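Local coordinates for hypothetical protein (Bacteroides eggerthii, PDB 4JGL), which is of unknown function but adopts a streptavidin-like fold with two extra alpha helices and carries bound calcium, at residues G36-M41 with Y135-G140; L56-I61 with Y65-Y70; F114-D119 with S123-T128; E149-D154 with A158-L163. All blocks are in the same frame, centred on the assembly; numbering follows the deposited sequence. Where two conformers were deposited one is given.

Contact 1 of 4, residues G36-M41 with Y135-G140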
loop_
_atom_site.group_PDB
_atom_site.type_symbol
_atom_site.label_atom_id
_atom_site.label_comp_id
_atom_site.label_asym_id
_atom_site.label_seq_id
_atom_site.Cartn_x
_atom_site.Cartn_y
_atom_site.Cartn_z
ATOM N N GLY A 36 19.047 7.970 2.325
ATOM C CA GLY A 36 19.720 8.437 1.146
ATOM C C GLY A 36 18.686 8.556 0.061
ATOM O O GLY A 36 17.531 8.932 0.319
ATOM N N ASP A 37 19.106 8.224 -1.147
ATOM C CA ASP A 37 18.252 8.280 -2.298
ATOM C C ASP A 37 17.457 6.985 -2.359
ATOM O O ASP A 37 18.003 5.912 -2.642
ATOM C CB ASP A 37 19.096 8.464 -3.561
ATOM C CG ASP A 37 18.248 8.572 -4.817
ATOM O OD1 ASP A 37 17.002 8.500 -4.729
ATOM O OD2 ASP A 37 18.833 8.746 -5.904
ATOM N N PHE A 38 16.160 7.100 -2.086
ATOM C CA PHE A 38 15.264 5.951 -2.057
ATOM C C PHE A 38 14.782 5.534 -3.446
ATOM O O PHE A 38 14.096 4.519 -3.558
ATOM C CB PHE A 38 14.063 6.247 -1.140
ATOM C CG PHE A 38 14.376 6.174 0.324
ATOM C CD1 PHE A 38 14.834 7.278 1.021
ATOM C CD2 PHE A 38 14.186 5.007 1.019
ATOM C CE1 PHE A 38 15.104 7.184 2.369
ATOM C CE2 PHE A 38 14.443 4.921 2.352
ATOM C CZ PHE A 38 14.889 5.993 3.029
ATOM N N THR A 39 15.152 6.268 -4.494
ATOM C CA THR A 39 14.601 6.001 -5.843
ATOM C C THR A 39 15.451 5.030 -6.670
ATOM O O THR A 39 15.144 4.752 -7.846
ATOM C CB THR A 39 14.434 7.303 -6.656
ATOM O OG1 THR A 39 15.713 7.898 -6.873
ATOM C CG2 THR A 39 13.529 8.300 -5.934
ATOM N N THR A 40 16.520 4.506 -6.077
ATOM C CA THR A 40 17.407 3.575 -6.772
ATOM C C THR A 40 16.861 2.148 -6.658
ATOM O O THR A 40 17.475 1.198 -7.164
ATOM C CB THR A 40 18.832 3.625 -6.171
ATOM O OG1 THR A 40 18.750 3.431 -4.759
ATOM C CG2 THR A 40 19.473 4.974 -6.419
HETATM N N MSE A 41 15.711 2.013 -5.978
HETATM C CA MSE A 41 15.039 0.744 -5.690
HETATM C C MSE A 41 13.643 0.762 -6.298
HETATM O O MSE A 41 12.985 1.810 -6.283
HETATM C CB MSE A 41 14.897 0.575 -4.165
HETATM C CG MSE A 41 16.017 -0.224 -3.472
HETATM SE SE MSE A 41 17.722 0.725 -3.238
HETATM C CE MSE A 41 17.109 2.245 -2.157
ATOM N N TYR A 135 13.341 -4.665 4.531
ATOM C CA TYR A 135 12.421 -3.746 5.175
ATOM C C TYR A 135 11.739 -2.847 4.166
ATOM O O TYR A 135 12.416 -2.181 3.395
ATOM C CB TYR A 135 13.160 -2.863 6.177
ATOM C CG TYR A 135 13.787 -3.630 7.316
ATOM C CD1 TYR A 135 13.053 -3.953 8.433
ATOM C CD2 TYR A 135 15.110 -4.057 7.260
ATOM C CE1 TYR A 135 13.610 -4.655 9.481
ATOM C CE2 TYR A 135 15.668 -4.760 8.306
ATOM C CZ TYR A 135 14.929 -5.048 9.414
ATOM O OH TYR A 135 15.512 -5.754 10.458
ATOM N N TYR A 136 10.406 -2.835 4.179
ATOM C CA TYR A 136 9.672 -1.846 3.423
ATOM C C TYR A 136 9.696 -0.513 4.156
ATOM O O TYR A 136 9.525 -0.448 5.370
ATOM C CB TYR A 136 8.221 -2.281 3.227
ATOM C CG TYR A 136 8.035 -3.264 2.108
ATOM C CD1 TYR A 136 8.073 -2.854 0.784
ATOM C CD2 TYR A 136 7.807 -4.605 2.361
ATOM C CE1 TYR A 136 7.921 -3.754 -0.274
ATOM C CE2 TYR A 136 7.633 -5.507 1.319
ATOM C CZ TYR A 136 7.695 -5.078 0.006
ATOM O OH TYR A 136 7.556 -6.006 -1.015
ATOM N N TYR A 137 9.877 0.553 3.399
ATOM C CA TYR A 137 9.738 1.906 3.883
ATOM C C TYR A 137 8.472 2.528 3.333
ATOM O O TYR A 137 7.943 2.090 2.307
ATOM C CB TYR A 137 10.934 2.745 3.440
ATOM C CG TYR A 137 12.232 2.381 4.138
ATOM C CD1 TYR A 137 12.895 1.185 3.872
ATOM C CD2 TYR A 137 12.807 3.235 5.062
ATOM C CE1 TYR A 137 14.099 0.879 4.486
ATOM C CE2 TYR A 137 14.008 2.929 5.672
ATOM C CZ TYR A 137 14.650 1.757 5.367
ATOM O OH TYR A 137 15.845 1.484 6.017
ATOM N N LEU A 138 7.998 3.567 4.021
ATOM C CA LEU A 138 6.952 4.446 3.490
ATOM C C LEU A 138 7.615 5.796 3.290
ATOM O O LEU A 138 7.997 6.468 4.242
ATOM C CB LEU A 138 5.773 4.586 4.457
ATOM C CG LEU A 138 4.997 3.332 4.813
ATOM C CD1 LEU A 138 3.856 3.640 5.759
ATOM C CD2 LEU A 138 4.466 2.651 3.599
ATOM N N CYS A 139 7.723 6.228 2.034
ATOM C CA CYS A 139 8.255 7.528 1.651
ATOM C C CYS A 139 7.125 8.356 1.088
ATOM O O CYS A 139 6.534 7.987 0.068
ATOM C CB CYS A 139 9.371 7.361 0.618
ATOM S SG CYS A 139 10.733 6.302 1.153
ATOM N N GLY A 140 6.777 9.449 1.755
ATOM C CA GLY A 140 5.659 10.260 1.275
ATOM C C GLY A 140 5.871 10.698 -0.158
ATOM O O GLY A 140 6.963 11.132 -0.526
#
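The ring of F38 has the sulfur of C139 over one face and meets Y137 with its rim, while one face of the Y137 ring receives F38 CE2. The F38-Y137 pair is thus edge-to-face, with planes at 61° and CE2 lying 3.6 Å from Y137 CD2, and C139 adds a Cys sulfur-aromatic contact, SG standing 4.0 Å from the F38 ring centroid. In this streptavidin-like fold the pair fastens the loop between strands 22-29 and 44-49 onto strand 135-140. Y137 and C139, two residues apart on that strand, point to the same side of the sheet and form a shallow apolar seat that a flat, hydrocarbon ring suits well. With CG anti to its own carbonyl carbon (chi1 -70°), the tyrosine turns a face to the loop, and its hydroxyl is held by A31 and F34. Replacing F38 with an alanine would probably leave the C139 sulfur and that tyrosine face without their cover and let the loop shift. F34 and P27 also touch the phenylalanine. Next to it the loop is stiffened by an Asx turn: D37 OD1 accepts from T39 N at 2.9 Å and from T39 OG1 at 2.6 Å.

Contact 2 of 4, residues L56-I61 with Y65-Y70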
loop_
_atom_site.group_PDB
_atom_site.type_symbol
_atom_site.label_atom_id
_atom_site.label_comp_id
_atom_site.label_asym_id
_atom_site.label_seq_id
_atom_site.Cartn_x
_atom_site.Cartn_y
_atom_site.Cartn_z
ATOM N N LEU A 56 -3.586 0.567 1.996
ATOM C CA LEU A 56 -3.478 -0.229 0.790
ATOM C C LEU A 56 -2.040 -0.309 0.328
ATOM O O LEU A 56 -1.314 0.668 0.383
ATOM C CB LEU A 56 -4.363 0.343 -0.317
ATOM C CG LEU A 56 -5.857 0.053 -0.204
ATOM C CD1 LEU A 56 -6.429 0.660 1.067
ATOM C CD2 LEU A 56 -6.591 0.548 -1.458
ATOM N N LYS A 57 -1.640 -1.492 -0.122
ATOM C CA LYS A 57 -0.303 -1.713 -0.658
ATOM C C LYS A 57 -0.431 -2.344 -2.028
ATOM O O LYS A 57 -1.041 -3.415 -2.166
ATOM C CB LYS A 57 0.503 -2.615 0.273
ATOM C CG LYS A 57 1.891 -2.925 -0.269
ATOM C CD LYS A 57 2.759 -3.576 0.790
ATOM C CE LYS A 57 4.191 -3.775 0.293
ATOM N NZ LYS A 57 4.238 -4.888 -0.685
HETATM N N MSE A 58 0.148 -1.697 -3.036
HETATM C CA MSE A 58 0.039 -2.111 -4.434
HETATM C C MSE A 58 1.373 -2.515 -5.007
HETATM O O MSE A 58 2.373 -1.816 -4.829
HETATM C CB MSE A 58 -0.529 -0.955 -5.227
HETATM C CG MSE A 58 -0.695 -1.222 -6.712
HETATM SE SE MSE A 58 -1.874 -0.018 -7.591
HETATM C CE MSE A 58 -0.597 0.882 -7.746
ATOM N N HIS A 59 1.350 -3.629 -5.719
ATOM C CA HIS A 59 2.494 -4.178 -6.431
ATOM C C HIS A 59 2.138 -4.330 -7.898
ATOM O O HIS A 59 1.074 -4.834 -8.244
ATOM C CB HIS A 59 2.852 -5.542 -5.838
ATOM C CG HIS A 59 4.032 -6.205 -6.457
ATOM N ND1 HIS A 59 5.304 -5.727 -6.314
ATOM C CD2 HIS A 59 4.135 -7.332 -7.192
ATOM C CE1 HIS A 59 6.147 -6.517 -6.964
ATOM N NE2 HIS A 59 5.460 -7.503 -7.507
ATOM N N ASP A 60 3.046 -3.886 -8.757
ATOM C CA ASP A 60 2.886 -3.946 -10.216
ATOM C C ASP A 60 3.654 -5.155 -10.792
ATOM O O ASP A 60 4.845 -5.320 -10.535
ATOM C CB ASP A 60 3.439 -2.631 -10.793
ATOM C CG ASP A 60 3.303 -2.496 -12.286
ATOM O OD1 ASP A 60 3.006 -3.453 -12.985
ATOM O OD2 ASP A 60 3.538 -1.363 -12.766
ATOM N N ILE A 61 2.955 -6.003 -11.534
ATOM C CA ILE A 61 3.596 -7.049 -12.336
ATOM C C ILE A 61 3.184 -6.852 -13.772
ATOM O O ILE A 61 2.057 -7.150 -14.160
ATOM C CB ILE A 61 3.224 -8.467 -11.872
ATOM C CG1 ILE A 61 3.629 -8.690 -10.417
ATOM C CG2 ILE A 61 3.887 -9.512 -12.829
ATOM C CD1 ILE A 61 3.213 -10.046 -9.806
ATOM N N TYR A 65 -2.040 -5.028 -11.468
ATOM C CA TYR A 65 -1.860 -4.546 -10.102
ATOM C C TYR A 65 -2.408 -5.539 -9.095
ATOM O O TYR A 65 -3.494 -6.117 -9.284
ATOM C CB TYR A 65 -2.551 -3.224 -9.865
ATOM C CG TYR A 65 -2.074 -2.087 -10.719
ATOM C CD1 TYR A 65 -0.746 -1.908 -11.003
ATOM C CD2 TYR A 65 -2.968 -1.149 -11.188
ATOM C CE1 TYR A 65 -0.295 -0.850 -11.815
ATOM C CE2 TYR A 65 -2.535 -0.068 -11.963
ATOM C CZ TYR A 65 -1.198 0.052 -12.273
ATOM O OH TYR A 65 -0.735 1.102 -13.045
ATOM N N GLY A 66 -1.649 -5.733 -8.028
ATOM C CA GLY A 66 -2.068 -6.543 -6.899
ATOM C C GLY A 66 -2.113 -5.635 -5.687
ATOM O O GLY A 66 -1.104 -5.053 -5.310
ATOM N N ILE A 67 -3.290 -5.475 -5.123
ATOM C CA ILE A 67 -3.498 -4.532 -4.043
ATOM C C ILE A 67 -3.995 -5.231 -2.790
ATOM O O ILE A 67 -5.083 -5.817 -2.761
ATOM C CB ILE A 67 -4.468 -3.416 -4.438
ATOM C CG1 ILE A 67 -4.038 -2.800 -5.773
ATOM C CG2 ILE A 67 -4.531 -2.359 -3.321
ATOM C CD1 ILE A 67 -4.986 -1.780 -6.303
ATOM N N ASN A 68 -3.185 -5.182 -1.754
ATOM C CA ASN A 68 -3.633 -5.644 -0.450
ATOM C C ASN A 68 -4.370 -4.515 0.274
ATOM O O ASN A 68 -3.849 -3.394 0.371
ATOM C CB ASN A 68 -2.449 -6.137 0.398
ATOM C CG ASN A 68 -2.078 -7.603 0.136
ATOM O OD1 ASN A 68 -2.929 -8.425 -0.189
ATOM N ND2 ASN A 68 -0.787 -7.932 0.291
ATOM N N ILE A 69 -5.572 -4.822 0.749
ATOM C CA ILE A 69 -6.329 -3.931 1.623
ATOM C C ILE A 69 -6.105 -4.443 3.033
ATOM O O ILE A 69 -6.534 -5.556 3.393
ATOM C CB ILE A 69 -7.827 -3.937 1.315
ATOM C CG1 ILE A 69 -8.110 -3.472 -0.113
ATOM C CG2 ILE A 69 -8.548 -3.012 2.311
ATOM C CD1 ILE A 69 -9.554 -3.754 -0.557
ATOM N N TYR A 70 -5.372 -3.660 3.815
ATOM C CA TYR A 70 -5.149 -3.886 5.238
ATOM C C TYR A 70 -6.090 -2.988 6.010
ATOM O O TYR A 70 -6.364 -1.859 5.587
ATOM C CB TYR A 70 -3.714 -3.500 5.655
ATOM C CG TYR A 70 -2.620 -4.408 5.140
ATOM C CD1 TYR A 70 -2.032 -4.246 3.889
ATOM C CD2 TYR A 70 -2.111 -5.400 5.945
ATOM C CE1 TYR A 70 -1.011 -5.102 3.479
ATOM C CE2 TYR A 70 -1.123 -6.232 5.538
ATOM C CZ TYR A 70 -0.577 -6.108 4.304
ATOM O OH TYR A 70 0.448 -6.965 3.910
#
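M58, a selenomethionine, sends CG anti to its backbone N (chi1 180°) and bends at chi3, 87°, which carries SE over a face of Y65, whose CG is anti to the carbonyl carbon. The result is a Met-aromatic contact across an antiparallel beta hairpin, M58 SE being 4.0 Å from the centroid of the Y65 ring and 22° off its normal. I67, opposite M58 in a non-hydrogen-bonded pair, runs alongside it and brings CD1 to 3.8 Å from SE. L56 continues this apolar face, its CD2 against I67 CG2 and its CG near I69 CG1. Branched and long flexible chains suit this side, which helices 142-153 and 158-165 cover through F148, L151 and F160. At the hairpin's turn end, D60 comes to the edge of the Y65 ring, its carboxylate nearly perpendicular to it, while OD1 accepts from G63 N and the tyrosine hydroxyl bonds to K147. The other face carries K57, H59 and N68, and D44 takes both the K57 amine and H59 ND1. Two hydrogen-bonded pairs, K57 with N68 and H59 with G66, hold the strands together; the shortest of their four bonds runs from N68 N to K57 O, 2.8 Å.

Contact 3 of 4, residues F114-D119 with S123-T128. With CA (calcium ion), chain D.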
loop_
_atom_site.group_PDB
_atom_site.type_symbol
_atom_site.label_atom_id
_atom_site.label_comp_id
_atom_site.label_asym_id
_atom_site.label_seq_id
_atom_site.Cartn_x
_atom_site.Cartn_y
_atom_site.Cartn_z
ATOM N N PHE A 114 4.509 -0.195 11.046
ATOM C CA PHE A 114 5.334 0.877 10.519
ATOM C C PHE A 114 5.649 1.863 11.638
ATOM O O PHE A 114 4.725 2.362 12.305
ATOM C CB PHE A 114 4.627 1.574 9.368
ATOM C CG PHE A 114 4.513 0.723 8.133
ATOM C CD1 PHE A 114 5.651 0.389 7.395
ATOM C CD2 PHE A 114 3.304 0.241 7.715
ATOM C CE1 PHE A 114 5.550 -0.411 6.258
ATOM C CE2 PHE A 114 3.201 -0.556 6.583
ATOM C CZ PHE A 114 4.333 -0.890 5.876
ATOM N N ILE A 115 6.945 2.132 11.836
ATOM C CA ILE A 115 7.415 3.038 12.871
ATOM C C ILE A 115 8.084 4.254 12.225
ATOM O O ILE A 115 8.623 4.165 11.120
ATOM C CB ILE A 115 8.384 2.358 13.854
ATOM C CG1 ILE A 115 9.688 1.956 13.188
ATOM C CG2 ILE A 115 7.714 1.153 14.518
ATOM C CD1 ILE A 115 10.726 1.417 14.192
ATOM N N PRO A 116 8.042 5.421 12.885
ATOM C CA PRO A 116 8.662 6.584 12.271
ATOM C C PRO A 116 10.168 6.441 12.077
ATOM O O PRO A 116 10.821 5.596 12.702
ATOM C CB PRO A 116 8.369 7.713 13.262
ATOM C CG PRO A 116 7.145 7.250 13.980
ATOM C CD PRO A 116 7.288 5.763 14.100
ATOM N N THR A 117 10.704 7.308 11.232
ATOM C CA THR A 117 12.136 7.423 10.972
ATOM C C THR A 117 12.602 8.828 11.398
ATOM O O THR A 117 12.766 9.718 10.581
ATOM C CB THR A 117 12.443 7.136 9.503
ATOM O OG1 THR A 117 11.677 8.002 8.688
ATOM C CG2 THR A 117 12.122 5.681 9.157
ATOM N N PRO A 118 12.792 9.048 12.717
ATOM C CA PRO A 118 13.077 10.411 13.162
ATOM C C PRO A 118 14.347 11.017 12.584
ATOM O O PRO A 118 14.430 12.245 12.465
ATOM C CB PRO A 118 13.172 10.273 14.691
ATOM C CG PRO A 118 13.372 8.815 14.955
ATOM C CD PRO A 118 12.722 8.087 13.830
ATOM N N ASP A 119 15.310 10.185 12.208
ATOM C CA ASP A 119 16.606 10.670 11.755
ATOM C C ASP A 119 16.741 10.806 10.236
ATOM O O ASP A 119 17.814 11.136 9.733
ATOM C CB ASP A 119 17.712 9.755 12.295
ATOM C CG ASP A 119 17.741 9.703 13.827
ATOM O OD1 ASP A 119 17.376 10.707 14.476
ATOM O OD2 ASP A 119 18.118 8.648 14.366
ATOM N N SER A 123 12.133 9.651 4.419
ATOM C CA SER A 123 11.201 8.574 4.653
ATOM C C SER A 123 10.300 8.981 5.812
ATOM O O SER A 123 10.703 9.721 6.724
ATOM C CB SER A 123 11.920 7.277 4.984
ATOM O OG SER A 123 12.641 7.397 6.196
ATOM N N ALA A 124 9.080 8.476 5.786
ATOM C CA ALA A 124 8.098 8.702 6.848
ATOM C C ALA A 124 8.058 7.557 7.866
ATOM O O ALA A 124 7.977 7.801 9.078
ATOM C CB ALA A 124 6.715 8.896 6.226
ATOM N N TYR A 125 8.176 6.322 7.378
ATOM C CA TYR A 125 8.116 5.136 8.244
ATOM C C TYR A 125 9.006 4.043 7.681
ATOM O O TYR A 125 9.351 4.054 6.493
ATOM C CB TYR A 125 6.690 4.571 8.375
ATOM C CG TYR A 125 5.669 5.510 8.911
ATOM C CD1 TYR A 125 5.020 6.409 8.096
ATOM C CD2 TYR A 125 5.346 5.512 10.257
ATOM C CE1 TYR A 125 4.062 7.300 8.608
ATOM C CE2 TYR A 125 4.425 6.392 10.774
ATOM C CZ TYR A 125 3.790 7.289 9.956
ATOM O OH TYR A 125 2.864 8.175 10.464
ATOM N N VAL A 126 9.320 3.071 8.530
ATOM C CA VAL A 126 9.951 1.825 8.126
ATOM C C VAL A 126 9.252 0.680 8.863
ATOM O O VAL A 126 8.784 0.850 9.995
ATOM C CB VAL A 126 11.476 1.850 8.427
ATOM C CG1 VAL A 126 11.760 1.975 9.932
ATOM C CG2 VAL A 126 12.188 0.630 7.801
ATOM N N ALA A 127 9.181 -0.476 8.225
ATOM C CA ALA A 127 8.625 -1.669 8.831
ATOM C C ALA A 127 9.508 -2.134 9.974
ATOM O O ALA A 127 10.717 -1.975 9.921
ATOM C CB ALA A 127 8.470 -2.769 7.801
ATOM N N THR A 128 8.889 -2.774 10.960
ATOM C CA THR A 128 9.644 -3.357 12.077
ATOM C C THR A 128 10.239 -4.726 11.750
ATOM O O THR A 128 11.207 -5.128 12.408
ATOM C CB THR A 128 8.778 -3.502 13.324
ATOM O OG1 THR A 128 7.695 -4.351 13.018
ATOM C CG2 THR A 128 8.267 -2.158 13.805
HETATM CA CA CA D . 11.416 10.489 8.813
HETATM O O HOH W 1 9.610 9.976 10.243
HETATM O O HOH W 2 11.887 12.466 10.066
HETATM O O HOH W 3 10.126 12.242 7.822
#
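F114 and A127 make the buried end of the contact, F114 CE1 lying 4.1 Å from A127 CB, and F114 CB also packs on Y125 CB at 3.8 Å. Were F114 a serine, the methyl of A127 would probably face a gap, and the neighbouring rings of F112 and F55 would lose a packing partner. The two strands form an antiparallel beta hairpin, in which I115 and V126 exchange both backbone bonds, the one from I115 N to V126 O being nearly straight at 175°. On its other edge, against strand 135-140, strand 125-127 carries a classic beta bulge, A124 and Y125 both facing L138. On the outer side I115 CG2 presses on T128 CG2 at 3.4 Å, tighter than usual. Toward the turn the packing gives way to polar, hydrated chemistry at a calcium ion. T117 grips the ion twice, through O and OG1, as its chi1 of 56° swings the hydroxyl between backbone N and carbonyl carbon. S123 O lies 2.3 Å from the calcium ion, the backbone O of C120 supplies another ligand and three waters complete the shell. T117 OG1 also hydrogen-bonds S123 OG, and water 1 accepts from T117 N while donating to A124 O.

Contact 4 of 4, residues E149-D154 with A158-L163. With EDO (1,2-ethanediol), chain E.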
loop_
_atom_site.group_PDB
_atom_site.type_symbol
_atom_site.label_atom_id
_atom_site.label_comp_id
_atom_site.label_asym_id
_atom_site.label_seq_id
_atom_site.Cartn_x
_atom_site.Cartn_y
_atom_site.Cartn_z
ATOM N N GLU A 149 -5.482 7.334 -6.725
ATOM C CA GLU A 149 -6.717 8.088 -6.896
ATOM C C GLU A 149 -7.230 7.989 -8.332
ATOM O O GLU A 149 -8.443 7.928 -8.565
ATOM C CB GLU A 149 -6.543 9.508 -6.374
ATOM C CG GLU A 149 -6.387 9.442 -4.851
ATOM C CD GLU A 149 -6.063 10.718 -4.132
ATOM O OE1 GLU A 149 -5.718 11.734 -4.781
ATOM O OE2 GLU A 149 -6.109 10.693 -2.865
ATOM N N ASP A 150 -6.328 7.931 -9.293
ATOM C CA ASP A 150 -6.724 7.694 -10.683
ATOM C C ASP A 150 -7.356 6.316 -10.850
ATOM O O ASP A 150 -8.364 6.160 -11.546
ATOM C CB ASP A 150 -5.518 7.823 -11.607
ATOM C CG ASP A 150 -5.839 7.527 -13.026
ATOM O OD1 ASP A 150 -6.437 8.411 -13.662
ATOM O OD2 ASP A 150 -5.490 6.423 -13.506
ATOM N N LEU A 151 -6.761 5.302 -10.228
ATOM C CA LEU A 151 -7.285 3.962 -10.290
ATOM C C LEU A 151 -8.695 3.893 -9.663
ATOM O O LEU A 151 -9.612 3.312 -10.248
ATOM C CB LEU A 151 -6.262 3.023 -9.651
ATOM C CG LEU A 151 -6.555 1.546 -9.651
ATOM C CD1 LEU A 151 -6.522 0.994 -11.062
ATOM C CD2 LEU A 151 -5.559 0.826 -8.710
ATOM N N PHE A 152 -8.895 4.509 -8.499
ATOM C CA PHE A 152 -10.219 4.477 -7.849
ATOM C C PHE A 152 -11.301 5.023 -8.737
ATOM O O PHE A 152 -12.427 4.529 -8.709
ATOM C CB PHE A 152 -10.325 5.357 -6.617
ATOM C CG PHE A 152 -9.462 4.961 -5.491
ATOM C CD1 PHE A 152 -9.218 3.636 -5.198
ATOM C CD2 PHE A 152 -8.928 5.942 -4.684
ATOM C CE1 PHE A 152 -8.417 3.298 -4.133
ATOM C CE2 PHE A 152 -8.142 5.617 -3.627
ATOM C CZ PHE A 152 -7.885 4.294 -3.339
ATOM N N GLU A 153 -10.979 6.074 -9.481
ATOM C CA GLU A 153 -11.993 6.813 -10.223
ATOM C C GLU A 153 -12.055 6.429 -11.696
ATOM O O GLU A 153 -12.874 6.971 -12.452
ATOM C CB GLU A 153 -11.799 8.325 -10.006
ATOM C CG GLU A 153 -11.679 8.772 -8.526
ATOM C CD GLU A 153 -12.839 8.420 -7.593
ATOM O OE1 GLU A 153 -14.009 8.449 -8.039
ATOM O OE2 GLU A 153 -12.561 8.178 -6.382
ATOM N N ASP A 154 -11.269 5.440 -12.108
ATOM C CA ASP A 154 -11.308 4.929 -13.477
ATOM C C ASP A 154 -12.672 4.276 -13.645
ATOM O O ASP A 154 -13.075 3.490 -12.804
ATOM C CB ASP A 154 -10.190 3.894 -13.664
ATOM C CG ASP A 154 -10.046 3.404 -15.089
ATOM O OD1 ASP A 154 -11.042 2.879 -15.653
ATOM O OD2 ASP A 154 -8.932 3.527 -15.650
ATOM N N ALA A 158 -15.020 0.248 -10.931
ATOM C CA ALA A 158 -16.076 0.273 -9.934
ATOM C C ALA A 158 -16.028 -0.867 -8.936
ATOM O O ALA A 158 -16.251 -0.674 -7.757
ATOM C CB ALA A 158 -17.445 0.308 -10.615
ATOM N N GLU A 159 -15.706 -2.069 -9.391
ATOM C CA GLU A 159 -15.643 -3.211 -8.497
ATOM C C GLU A 159 -14.628 -2.967 -7.376
ATOM O O GLU A 159 -14.827 -3.360 -6.226
ATOM C CB GLU A 159 -15.255 -4.439 -9.316
ATOM C CG GLU A 159 -15.410 -5.748 -8.628
ATOM C CD GLU A 159 -15.304 -6.947 -9.584
ATOM O OE1 GLU A 159 -15.215 -6.782 -10.826
ATOM O OE2 GLU A 159 -15.306 -8.077 -9.067
ATOM N N PHE A 160 -13.512 -2.326 -7.732
ATOM C CA PHE A 160 -12.485 -1.976 -6.746
ATOM C C PHE A 160 -12.902 -0.820 -5.844
ATOM O O PHE A 160 -12.785 -0.916 -4.633
ATOM C CB PHE A 160 -11.174 -1.676 -7.484
ATOM C CG PHE A 160 -10.054 -1.137 -6.619
ATOM C CD1 PHE A 160 -9.662 -1.763 -5.446
ATOM C CD2 PHE A 160 -9.369 -0.024 -7.020
ATOM C CE1 PHE A 160 -8.595 -1.284 -4.710
ATOM C CE2 PHE A 160 -8.309 0.450 -6.281
ATOM C CZ PHE A 160 -7.948 -0.163 -5.114
ATOM N N LYS A 161 -13.383 0.254 -6.445
ATOM C CA LYS A 161 -13.849 1.420 -5.701
ATOM C C LYS A 161 -14.930 1.013 -4.707
ATOM O O LYS A 161 -14.888 1.401 -3.543
ATOM C CB LYS A 161 -14.372 2.487 -6.657
ATOM C CG LYS A 161 -14.806 3.794 -5.965
ATOM C CD LYS A 161 -15.305 4.833 -6.963
ATOM C CE LYS A 161 -15.577 6.195 -6.311
ATOM N NZ LYS A 161 -16.342 6.071 -5.070
ATOM N N ASN A 162 -15.875 0.193 -5.166
ATOM C CA ASN A 162 -16.989 -0.223 -4.310
ATOM C C ASN A 162 -16.533 -1.102 -3.165
ATOM O O ASN A 162 -17.013 -0.980 -2.055
ATOM C CB ASN A 162 -18.075 -0.952 -5.112
ATOM C CG ASN A 162 -18.792 -0.047 -6.107
ATOM O OD1 ASN A 162 -18.729 1.176 -6.017
ATOM N ND2 ASN A 162 -19.466 -0.655 -7.082
ATOM N N LEU A 163 -15.588 -2.012 -3.417
ATOM C CA LEU A 163 -15.032 -2.803 -2.330
ATOM C C LEU A 163 -14.441 -1.926 -1.227
ATOM O O LEU A 163 -14.654 -2.165 -0.045
ATOM C CB LEU A 163 -13.943 -3.761 -2.855
ATOM C CG LEU A 163 -13.159 -4.545 -1.794
ATOM C CD1 LEU A 163 -14.048 -5.513 -1.021
ATOM C CD2 LEU A 163 -12.016 -5.293 -2.457
HETATM C C1 EDO E . -11.681 5.901 -2.281
HETATM O O1 EDO E . -11.526 7.326 -2.269
HETATM C C2 EDO E . -12.576 5.547 -3.454
HETATM O O2 EDO E . -13.858 6.155 -3.258
#
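F152 and F160 meet obliquely, their planes 37° apart and their centroids 5.5 Å from one another. F160 CE2 comes in at the edge of the F152 ring and lies 3.5 Å from F152 CD1. The F160 side chain, with CG anti to the backbone N (chi1 173°), also crosses L151 at about a right angle, and L151 CD2 lies 3.7 Å from F160 CE2. A branched leucine and two flat rings can fill the corner where helix 142-153 meets helix 158-165; the short segments run at 106° to each other. These are the extra helices added to the streptavidin-like sheet, and L151 and F160 both rest on I67 of strand 64-75. Toward the surface K161 takes over. The K161 chain, extended until it bends at chi4, passes F152 O, with K161 CD 3.4 Å away, and its CE lies obliquely across E153, 3.2 Å from OE1. The glutamate bends at chi2 to meet it, yet its OE1 stays 4.5 Å from K161 NZ, beyond a salt bridge. The amine instead pairs with D165 and bonds to O2 of a 1,2-ethanediol, probably from the crystallisation liquor, whose C1 lies over a face of F152. No hydrogen bond joins the two segments, so the corner rests on apolar contact, with the E153 carboxylate probably adding only a modest attraction for K161.

Contacts 2 and 3 pair strands of one curled antiparallel sheet, contact 1 lays a loop on the same sheet, and contact 4 joins the two helices that lie against it. Contacts 1 and 3 share an end of the molecule: strands 125-127 and 135-140 are neighbours, bonded between L138 and the bulge at A124 and Y125. Contacts 2 and 4 meet through I67 and M58 touching L151, I67 reaching F160, and I69 touching L163. Contact 2 lies nearest the centre of the chain and combines backbone bonding with an apolar face; contact 1 is buried but lacks hydrogen bonds between its segments. Contact 3 runs from buried aromatics to calcium, and contact 4 from phenylalanines to charged surface, their centres about 29 Å apart.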